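Carbonic anhydrase (Porphyridium purpureum, PDB 1DDZ) probably catalyses the reversible hydration of carbon dioxide to hydrogencarbonate and a proton, as a zinc-dependent carbonic anhydrase of the beta class. Local coordinates at residues Gly30-Lys36 against Lys474-Met478; Ile107-Ser111 against Leu401-Trp405; Thr318-Ile323 against Ile339-Glu345. One frame throughout, in Å; residues are numbered along the deposited sequence.

Contact 1. Residues Gly30-Lys36 against Lys474-Met478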
loop_
_atom_site.group_PDB
_atom_site.type_symbol
_atom_site.label_atom_id
_atom_site.label_comp_id
_atom_site.label_asym_id
_atom_site.label_seq_id
_atom_site.Cartn_x
_atom_site.Cartn_y
_atom_site.Cartn_z
ATOM N N GLY A 30 30.371 -1.767 -11.943
ATOM C CA GLY A 30 30.612 -3.192 -12.042
ATOM C C GLY A 30 31.941 -3.670 -11.516
ATOM O O GLY A 30 32.210 -4.865 -11.493
ATOM N N GLN A 31 32.767 -2.759 -11.039
ATOM C CA GLN A 31 34.059 -3.172 -10.537
ATOM C C GLN A 31 34.267 -2.961 -9.044
ATOM O O GLN A 31 35.384 -3.102 -8.557
ATOM C CB GLN A 31 35.174 -2.506 -11.343
ATOM C CG GLN A 31 35.179 -2.912 -12.833
ATOM C CD GLN A 31 35.226 -4.432 -13.047
ATOM O OE1 GLN A 31 34.408 -4.996 -13.782
ATOM N NE2 GLN A 31 36.170 -5.099 -12.393
ATOM N N ALA A 32 33.213 -2.589 -8.318
ATOM C CA ALA A 32 33.339 -2.401 -6.875
ATOM C C ALA A 32 33.978 -3.672 -6.267
ATOM O O ALA A 32 33.691 -4.785 -6.710
ATOM C CB ALA A 32 31.957 -2.138 -6.275
ATOM N N MET A 33 34.844 -3.524 -5.276
ATOM C CA MET A 33 35.490 -4.690 -4.672
ATOM C C MET A 33 34.693 -5.221 -3.495
ATOM O O MET A 33 33.772 -4.580 -3.014
ATOM C CB MET A 33 36.871 -4.328 -4.122
ATOM C CG MET A 33 37.886 -3.822 -5.105
ATOM S SD MET A 33 39.288 -5.001 -5.527
ATOM C CE MET A 33 39.070 -6.646 -4.494
ATOM N N PRO A 34 34.927 -6.485 -3.137
ATOM C CA PRO A 34 34.241 -7.090 -1.997
ATOM C C PRO A 34 34.689 -6.273 -0.792
ATOM O O PRO A 34 35.762 -5.662 -0.825
ATOM C CB PRO A 34 34.822 -8.495 -1.977
ATOM C CG PRO A 34 34.945 -8.792 -3.444
ATOM C CD PRO A 34 35.520 -7.517 -4.005
ATOM N N GLY A 35 33.880 -6.269 0.261
ATOM C CA GLY A 35 34.203 -5.493 1.444
ATOM C C GLY A 35 34.833 -6.207 2.626
ATOM O O GLY A 35 35.527 -7.219 2.460
ATOM N N LYS A 36 34.511 -5.719 3.829
ATOM C CA LYS A 36 35.058 -6.240 5.087
ATOM C C LYS A 36 34.336 -7.423 5.767
ATOM O O LYS A 36 34.975 -8.391 6.206
ATOM C CB LYS A 36 35.178 -5.088 6.084
ATOM C CG LYS A 36 35.914 -3.870 5.538
ATOM C CD LYS A 36 37.409 -4.112 5.407
ATOM C CE LYS A 36 38.103 -2.960 4.691
ATOM N NZ LYS A 36 37.794 -2.922 3.232
ATOM N N LYS A 474 30.132 -12.976 -7.331
ATOM C CA LYS A 474 30.957 -12.325 -6.331
ATOM C C LYS A 474 30.215 -11.104 -5.804
ATOM O O LYS A 474 29.785 -10.260 -6.574
ATOM C CB LYS A 474 32.297 -11.895 -6.957
ATOM C CG LYS A 474 33.271 -11.273 -5.977
ATOM C CD LYS A 474 34.286 -10.388 -6.689
ATOM C CE LYS A 474 35.162 -11.178 -7.648
ATOM N NZ LYS A 474 36.005 -12.170 -6.922
ATOM N N LEU A 475 30.050 -11.025 -4.489
ATOM C CA LEU A 475 29.380 -9.887 -3.867
ATOM C C LEU A 475 30.341 -8.686 -3.803
ATOM O O LEU A 475 31.483 -8.785 -3.361
ATOM C CB LEU A 475 28.890 -10.244 -2.456
ATOM C CG LEU A 475 27.716 -11.225 -2.289
ATOM C CD1 LEU A 475 27.515 -11.475 -0.819
ATOM C CD2 LEU A 475 26.465 -10.657 -2.921
ATOM N N ARG A 476 29.843 -7.538 -4.222
ATOM C CA ARG A 476 30.607 -6.301 -4.242
ATOM C C ARG A 476 29.994 -5.314 -3.240
ATOM O O ARG A 476 28.764 -5.122 -3.180
ATOM C CB ARG A 476 30.621 -5.751 -5.665
ATOM C CG ARG A 476 31.291 -6.748 -6.617
ATOM C CD ARG A 476 31.244 -6.295 -8.032
ATOM N NE ARG A 476 31.804 -7.302 -8.918
ATOM C CZ ARG A 476 33.111 -7.494 -9.091
ATOM N NH1 ARG A 476 33.998 -6.759 -8.435
ATOM N NH2 ARG A 476 33.537 -8.390 -9.961
ATOM N N ASP A 477 30.858 -4.721 -2.429
ATOM C CA ASP A 477 30.436 -3.816 -1.373
ATOM C C ASP A 477 29.913 -2.492 -1.873
ATOM O O ASP A 477 30.545 -1.857 -2.698
ATOM C CB ASP A 477 31.611 -3.593 -0.425
ATOM C CG ASP A 477 31.204 -2.973 0.905
ATOM O OD1 ASP A 477 30.014 -2.656 1.111
ATOM O OD2 ASP A 477 32.096 -2.821 1.767
ATOM N N MET A 478 28.711 -2.124 -1.427
ATOM C CA MET A 478 28.121 -0.854 -1.807
ATOM C C MET A 478 28.147 0.070 -0.601
ATOM O O MET A 478 27.755 1.233 -0.679
ATOM C CB MET A 478 26.688 -1.028 -2.318
ATOM C CG MET A 478 26.558 -1.765 -3.653
ATOM S SD MET A 478 27.236 -0.864 -5.057
ATOM C CE MET A 478 28.846 -1.643 -5.164
HETATM O O HOH W 1 33.641 -1.558 -2.913
HETATM O O HOH W 2 32.732 -2.939 4.308
#
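Arg-476 lies along the backbone of Gly-30 to Ala-32 and makes the tight half of this contact. Its NH1 donates to Ala-32 O at 2.6 Å, and the N-H...O angle is 162°. That oxygen lies almost exactly in the guanidinium plane. The side chain runs extended from CG to NE past the same carbonyl, with CG 3.1 Å from Ala-32 O. Gly-30 O sits over one guanidinium face and Lys-474 CD over the opposite one, both offset toward the rim. NH2 turns elsewhere, to a salt bridge with Asp-472. A leucine at Arg-476 would probably leave Ala-32 O without its donor and Asp-472 without this charged mate. Met-478 bends at chi2 and chi3, which brings its CE back to 3.3 Å from Ala-32 CB, a tight approach. Asp-477 N donates to Met-33 O at 3.0 Å, and a water lies beside Met-33 O and Asp-477 O.

The far end is looser. Pro-34 CG rests on Lys-474 CD at 3.7 Å, the two side chains crossing obliquely. Asp-477 has CG anti to its backbone N (chi1 -165°), which carries OD2 to 3.4 Å from Gly-35 CA. A side chain on Gly-35 would run into that oxygen. OD2 also takes a water's proton at 2.6 Å; Lys-36 N donates to that water only weakly. OD1 is bound by Gly-479 N. On the solvent side, the exposed side chains of Gln-31 and Met-33 leave the backbone away from 474-478.

The 30-36 loop joins helix 12-25 to helix 38-53. It packs on strand 476-481, an edge strand of the second carbonic anhydrase unit, paired with strand 462-468, and ties the chain's N-terminal part to that unit. Phe-40 of helix 38-53 touches Pro-34, Leu-475 and Asp-477, and Met-478 reaches helix 426-447.

Contact 2. Residues Ile107-Ser111 against Leu401-Trp405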
loop_
_atom_site.group_PDB
_atom_site.type_symbol
_atom_site.label_atom_id
_atom_site.label_comp_id
_atom_site.label_asym_id
_atom_site.label_seq_id
_atom_site.Cartn_x
_atom_site.Cartn_y
_atom_site.Cartn_z
ATOM N N ILE A 107 0.735 -2.869 -3.681
ATOM C CA ILE A 107 1.479 -2.582 -4.899
ATOM C C ILE A 107 2.774 -3.376 -4.989
ATOM O O ILE A 107 3.245 -3.614 -6.083
ATOM C CB ILE A 107 1.779 -1.070 -5.063
ATOM C CG1 ILE A 107 2.335 -0.778 -6.457
ATOM C CG2 ILE A 107 2.744 -0.620 -3.983
ATOM C CD1 ILE A 107 1.321 -0.402 -7.445
ATOM N N SER A 108 3.366 -3.783 -3.869
ATOM C CA SER A 108 4.597 -4.568 -3.958
ATOM C C SER A 108 4.259 -5.923 -4.576
ATOM O O SER A 108 5.036 -6.481 -5.361
ATOM C CB SER A 108 5.254 -4.755 -2.590
ATOM O OG SER A 108 6.286 -5.732 -2.660
ATOM N N PHE A 109 3.085 -6.441 -4.227
ATOM C CA PHE A 109 2.609 -7.712 -4.749
ATOM C C PHE A 109 2.139 -7.525 -6.199
ATOM O O PHE A 109 2.556 -8.269 -7.090
ATOM C CB PHE A 109 1.496 -8.265 -3.819
ATOM C CG PHE A 109 0.482 -9.129 -4.510
ATOM C CD1 PHE A 109 0.862 -10.317 -5.143
ATOM C CD2 PHE A 109 -0.842 -8.721 -4.587
ATOM C CE1 PHE A 109 -0.067 -11.076 -5.854
ATOM C CE2 PHE A 109 -1.777 -9.471 -5.292
ATOM C CZ PHE A 109 -1.392 -10.644 -5.929
ATOM N N LEU A 110 1.301 -6.520 -6.434
ATOM C CA LEU A 110 0.769 -6.230 -7.750
ATOM C C LEU A 110 1.849 -5.939 -8.827
ATOM O O LEU A 110 1.716 -6.373 -9.977
ATOM C CB LEU A 110 -0.211 -5.066 -7.656
ATOM C CG LEU A 110 -1.497 -5.259 -6.849
ATOM C CD1 LEU A 110 -2.265 -3.949 -6.741
ATOM C CD2 LEU A 110 -2.328 -6.307 -7.520
ATOM N N SER A 111 2.897 -5.194 -8.477
ATOM C CA SER A 111 3.973 -4.893 -9.429
ATOM C C SER A 111 4.822 -6.146 -9.781
ATOM O O SER A 111 5.208 -6.315 -10.943
ATOM C CB SER A 111 4.812 -3.687 -8.965
ATOM O OG SER A 111 5.489 -3.925 -7.740
ATOM N N LEU A 401 0.513 -0.952 -12.695
ATOM C CA LEU A 401 1.093 -1.320 -11.419
ATOM C C LEU A 401 2.611 -1.381 -11.418
ATOM O O LEU A 401 3.257 -0.737 -10.593
ATOM C CB LEU A 401 0.447 -2.615 -10.902
ATOM C CG LEU A 401 -1.064 -2.332 -10.889
ATOM C CD1 LEU A 401 -1.840 -3.412 -11.569
ATOM C CD2 LEU A 401 -1.581 -2.053 -9.517
ATOM N N ILE A 402 3.188 -2.096 -12.376
ATOM C CA ILE A 402 4.625 -2.229 -12.420
ATOM C C ILE A 402 5.327 -0.928 -12.789
ATOM O O ILE A 402 6.283 -0.539 -12.120
ATOM C CB ILE A 402 5.065 -3.388 -13.343
ATOM C CG1 ILE A 402 6.581 -3.529 -13.320
ATOM C CG2 ILE A 402 4.573 -3.187 -14.771
ATOM C CD1 ILE A 402 7.135 -3.900 -12.009
ATOM N N ASP A 403 4.780 -0.174 -13.735
ATOM C CA ASP A 403 5.463 1.048 -14.141
ATOM C C ASP A 403 5.380 2.238 -13.196
ATOM O O ASP A 403 6.251 3.101 -13.217
ATOM C CB ASP A 403 5.179 1.375 -15.608
ATOM C CG ASP A 403 5.584 0.214 -16.543
ATOM O OD1 ASP A 403 6.692 -0.354 -16.392
ATOM O OD2 ASP A 403 4.778 -0.175 -17.410
ATOM N N ASN A 404 4.381 2.260 -12.309
ATOM C CA ASN A 404 4.311 3.330 -11.302
ATOM C C ASN A 404 5.251 2.969 -10.147
ATOM O O ASN A 404 5.947 3.815 -9.580
ATOM C CB ASN A 404 2.875 3.585 -10.867
ATOM C CG ASN A 404 2.100 4.296 -11.940
ATOM O OD1 ASN A 404 2.578 5.280 -12.501
ATOM N ND2 ASN A 404 0.943 3.746 -12.319
ATOM N N TRP A 405 5.319 1.683 -9.840
ATOM C CA TRP A 405 6.266 1.179 -8.842
ATOM C C TRP A 405 7.736 1.561 -9.284
ATOM O O TRP A 405 8.511 2.106 -8.496
ATOM C CB TRP A 405 6.101 -0.345 -8.758
ATOM C CG TRP A 405 7.158 -1.099 -7.994
ATOM C CD1 TRP A 405 8.255 -1.716 -8.517
ATOM C CD2 TRP A 405 7.182 -1.368 -6.582
ATOM N NE1 TRP A 405 8.962 -2.351 -7.519
ATOM C CE2 TRP A 405 8.324 -2.157 -6.326
ATOM C CE3 TRP A 405 6.351 -1.029 -5.514
ATOM C CZ2 TRP A 405 8.648 -2.611 -5.050
ATOM C CZ3 TRP A 405 6.677 -1.485 -4.246
ATOM C CH2 TRP A 405 7.812 -2.265 -4.026
#
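Ile-107 meets two residues of 401-405 with different branches. CD1 touches Leu-401 CD2 at 3.9 Å. CG2 meets the edge of the Trp-405 ring, near its plane, at CE3. Next, Ser-108 places CB against Trp-405 CH2 at 3.8 Å. Leu-110 reaches Leu-401 closely: its CD1 is 3.4 Å from Leu-401 CD2. Ser-111 fills the middle. A chi1 of 63° turns its OG back along the helix, where it donates to Ile-107 O at 2.8 Å. Ile-107 O thus takes two bonds, from Ser-111 N and Ser-111 OG. The same OG lies over one face of Trp-405, 3.3 Å from CD2. Ser-111 CB also makes a CH-pi contact with the five-membered ring, 28° off its normal. Ser-111 O meets Ile-402 CD1 at 3.3 Å. The indole N-H points elsewhere, to Ile-352 O. One turn further along helix 107-119, Gln-114 OE1 accepts from Leu-401 N and Ile-402 N. The second subunit adds Met-361 against Ile-107 and Leu-147 against Leu-401.

All the touching residues are buried. The side chain of Trp-405 is about 10 Å from a bound zinc ion. The contact joins the first carbonic anhydrase unit to the second near the zinc site of Cys-328 and Cys-387. This is consistent with two beta-class units in one chain packing as the two subunits of a beta-class dimer do.

Contact 3. Residues Thr318-Ile323 against Ile339-Glu345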
loop_
_atom_site.group_PDB
_atom_site.type_symbol
_atom_site.label_atom_id
_atom_site.label_comp_id
_atom_site.label_asym_id
_atom_site.label_seq_id
_atom_site.Cartn_x
_atom_site.Cartn_y
_atom_site.Cartn_z
ATOM N N THR A 318 17.245 -25.728 12.086
ATOM C CA THR A 318 17.992 -24.478 11.895
ATOM C C THR A 318 17.509 -23.319 12.783
ATOM O O THR A 318 16.309 -23.052 12.916
ATOM C CB THR A 318 18.065 -24.056 10.402
ATOM O OG1 THR A 318 18.811 -22.837 10.273
ATOM C CG2 THR A 318 16.693 -23.866 9.842
ATOM N N GLN A 319 18.470 -22.677 13.439
ATOM C CA GLN A 319 18.186 -21.573 14.349
ATOM C C GLN A 319 17.618 -20.323 13.679
ATOM O O GLN A 319 17.789 -20.135 12.476
ATOM C CB GLN A 319 19.447 -21.222 15.161
ATOM C CG GLN A 319 20.665 -20.758 14.340
ATOM C CD GLN A 319 21.886 -20.387 15.203
ATOM O OE1 GLN A 319 22.862 -19.817 14.698
ATOM N NE2 GLN A 319 21.837 -20.711 16.496
ATOM N N THR A 320 16.955 -19.484 14.480
ATOM C CA THR A 320 16.368 -18.221 14.032
ATOM C C THR A 320 17.393 -17.456 13.196
ATOM O O THR A 320 18.568 -17.375 13.545
ATOM C CB THR A 320 15.945 -17.341 15.257
ATOM O OG1 THR A 320 14.839 -17.954 15.921
ATOM C CG2 THR A 320 15.544 -15.939 14.840
ATOM N N PRO A 321 16.956 -16.908 12.065
ATOM C CA PRO A 321 17.844 -16.157 11.184
ATOM C C PRO A 321 18.428 -14.922 11.833
ATOM O O PRO A 321 17.718 -14.189 12.506
ATOM C CB PRO A 321 16.921 -15.785 10.013
ATOM C CG PRO A 321 15.554 -15.746 10.645
ATOM C CD PRO A 321 15.594 -16.977 11.503
ATOM N N GLU A 322 19.704 -14.672 11.575
ATOM C CA GLU A 322 20.375 -13.504 12.113
ATOM C C GLU A 322 20.532 -12.396 11.070
ATOM O O GLU A 322 21.132 -11.355 11.346
ATOM C CB GLU A 322 21.714 -13.901 12.708
ATOM C CG GLU A 322 21.561 -14.689 14.002
ATOM C CD GLU A 322 22.739 -15.601 14.316
ATOM O OE1 GLU A 322 22.667 -16.310 15.350
ATOM O OE2 GLU A 322 23.723 -15.630 13.535
ATOM N N ILE A 323 19.942 -12.604 9.893
ATOM C CA ILE A 323 19.987 -11.630 8.805
ATOM C C ILE A 323 18.720 -11.514 8.001
ATOM O O ILE A 323 18.057 -12.504 7.718
ATOM C CB ILE A 323 21.084 -11.922 7.758
ATOM C CG1 ILE A 323 21.416 -13.407 7.723
ATOM C CG2 ILE A 323 22.296 -11.096 8.030
ATOM C CD1 ILE A 323 22.637 -13.712 6.908
ATOM N N ILE A 339 25.742 -16.384 0.310
ATOM C CA ILE A 339 26.577 -16.087 1.459
ATOM C C ILE A 339 26.949 -17.325 2.243
ATOM O O ILE A 339 27.311 -17.245 3.414
ATOM C CB ILE A 339 25.989 -15.010 2.386
ATOM C CG1 ILE A 339 24.588 -15.400 2.871
ATOM C CG2 ILE A 339 26.021 -13.665 1.680
ATOM C CD1 ILE A 339 23.937 -14.347 3.790
ATOM N N ASN A 340 26.838 -18.475 1.591
ATOM C CA ASN A 340 27.249 -19.743 2.184
ATOM C C ASN A 340 26.608 -20.117 3.528
ATOM O O ASN A 340 27.311 -20.538 4.457
ATOM C CB ASN A 340 28.771 -19.710 2.348
ATOM C CG ASN A 340 29.423 -21.049 2.083
ATOM O OD1 ASN A 340 29.040 -21.772 1.161
ATOM N ND2 ASN A 340 30.466 -21.357 2.852
ATOM N N LEU A 341 25.284 -20.012 3.620
ATOM C CA LEU A 341 24.557 -20.332 4.851
ATOM C C LEU A 341 23.459 -21.324 4.559
ATOM O O LEU A 341 22.860 -21.309 3.494
ATOM C CB LEU A 341 23.888 -19.097 5.462
ATOM C CG LEU A 341 24.695 -17.964 6.082
ATOM C CD1 LEU A 341 23.729 -16.998 6.747
ATOM C CD2 LEU A 341 25.687 -18.501 7.093
ATOM N N PRO A 342 23.109 -22.131 5.559
ATOM C CA PRO A 342 22.067 -23.155 5.487
ATOM C C PRO A 342 20.716 -22.558 5.153
ATOM O O PRO A 342 20.385 -21.439 5.572
ATOM C CB PRO A 342 22.065 -23.720 6.899
ATOM C CG PRO A 342 23.496 -23.588 7.295
ATOM C CD PRO A 342 23.812 -22.200 6.847
ATOM N N ALA A 343 19.941 -23.310 4.386
ATOM C CA ALA A 343 18.606 -22.882 3.993
ATOM C C ALA A 343 17.811 -22.537 5.251
ATOM O O ALA A 343 17.623 -23.393 6.112
ATOM C CB ALA A 343 17.914 -24.003 3.221
ATOM N N GLY A 344 17.406 -21.278 5.390
ATOM C CA GLY A 344 16.639 -20.911 6.564
ATOM C C GLY A 344 17.375 -20.146 7.639
ATOM O O GLY A 344 16.874 -19.972 8.751
ATOM N N GLU A 345 18.588 -19.712 7.349
ATOM C CA GLU A 345 19.281 -18.924 8.344
ATOM C C GLU A 345 19.215 -17.472 7.945
ATOM O O GLU A 345 19.744 -16.607 8.622
ATOM C CB GLU A 345 20.694 -19.415 8.560
ATOM C CG GLU A 345 20.698 -20.669 9.400
ATOM C CD GLU A 345 22.079 -21.132 9.787
ATOM O OE1 GLU A 345 23.069 -20.453 9.424
ATOM O OE2 GLU A 345 22.167 -22.184 10.463
HETATM O O HOH W 3 21.890 -16.322 10.509
#
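Thr-318 and Glu-345 supply the polar side-chain link. Thr-318 OG1 donates to Glu-345 OE2 at 3.4 Å, a weak bond. The hydroxyl also presses on the aliphatic part of the glutamate, 3.0 Å from Glu-345 CG. With chi1 at -77° the extended glutamate side chain passes across Thr-318, although its CB leaves the backbone away from 318-323.

A second polar link runs through water. Glu-322 N donates to the water at 2.9 Å, and the water donates to Glu-345 O. It joins the two backbones without a direct bond between them.

The apolar part centres on Ile-323. Its CD1 meets Ile-339 CD1 at 3.4 Å and Leu-341 CD1 at 3.5 Å, tip to tip in both cases. Both approaches are tight. Pro-321 adds a carbon contact to backbone: its CB is 3.3 Å from Glu-345 O.

The backbone of 339-345 has two recognisable features. A type II beta turn runs from Pro-342 to Glu-345, closed by Glu-345 N to Pro-342 O at 3.1 Å. Gly-344 takes positive phi there (104°), where a CB would jam against the preceding carbonyl and crowd Thr-318 CG2. Asn-340 is the C-prime residue of a Schellman motif that ends helix 335-338.

The 318-323 loop nears the first zinc site: the side chain of Pro-321 is about 6 Å from that of Asp-76, a zinc ligand, and Thr-318 touches Arg-78. The two loops lead into strands 323-328 and 346-351. These are parallel neighbours in the sheet, joined through helix 335-338 in a beta-alpha-beta crossover. Helix 38-53 packs on Ile-339 and Asn-340.

How the contacts relate
From the N terminus, residues 30-36 come first, and their partners 474-478 come last, so contact 1 closes the longest loop. Residues 107-111 open contact 2, which closes at 401-405 within that loop. Contact 3, 318-323 with 339-345, lies inside both and spans a short crossover. None of the loops cross. Contact 1 ties an N-terminal loop to an outermost strand, 476-481, of the second unit's sheet. Contact 2 joins helices of the two units. Contact 3 stays within the second unit. Contacts 1 and 3 touch, through Leu-475 and Ile-339. Contact 2 stands apart, about 17 Å from contact 3 and about 18 Å from contact 1 by nearest atoms.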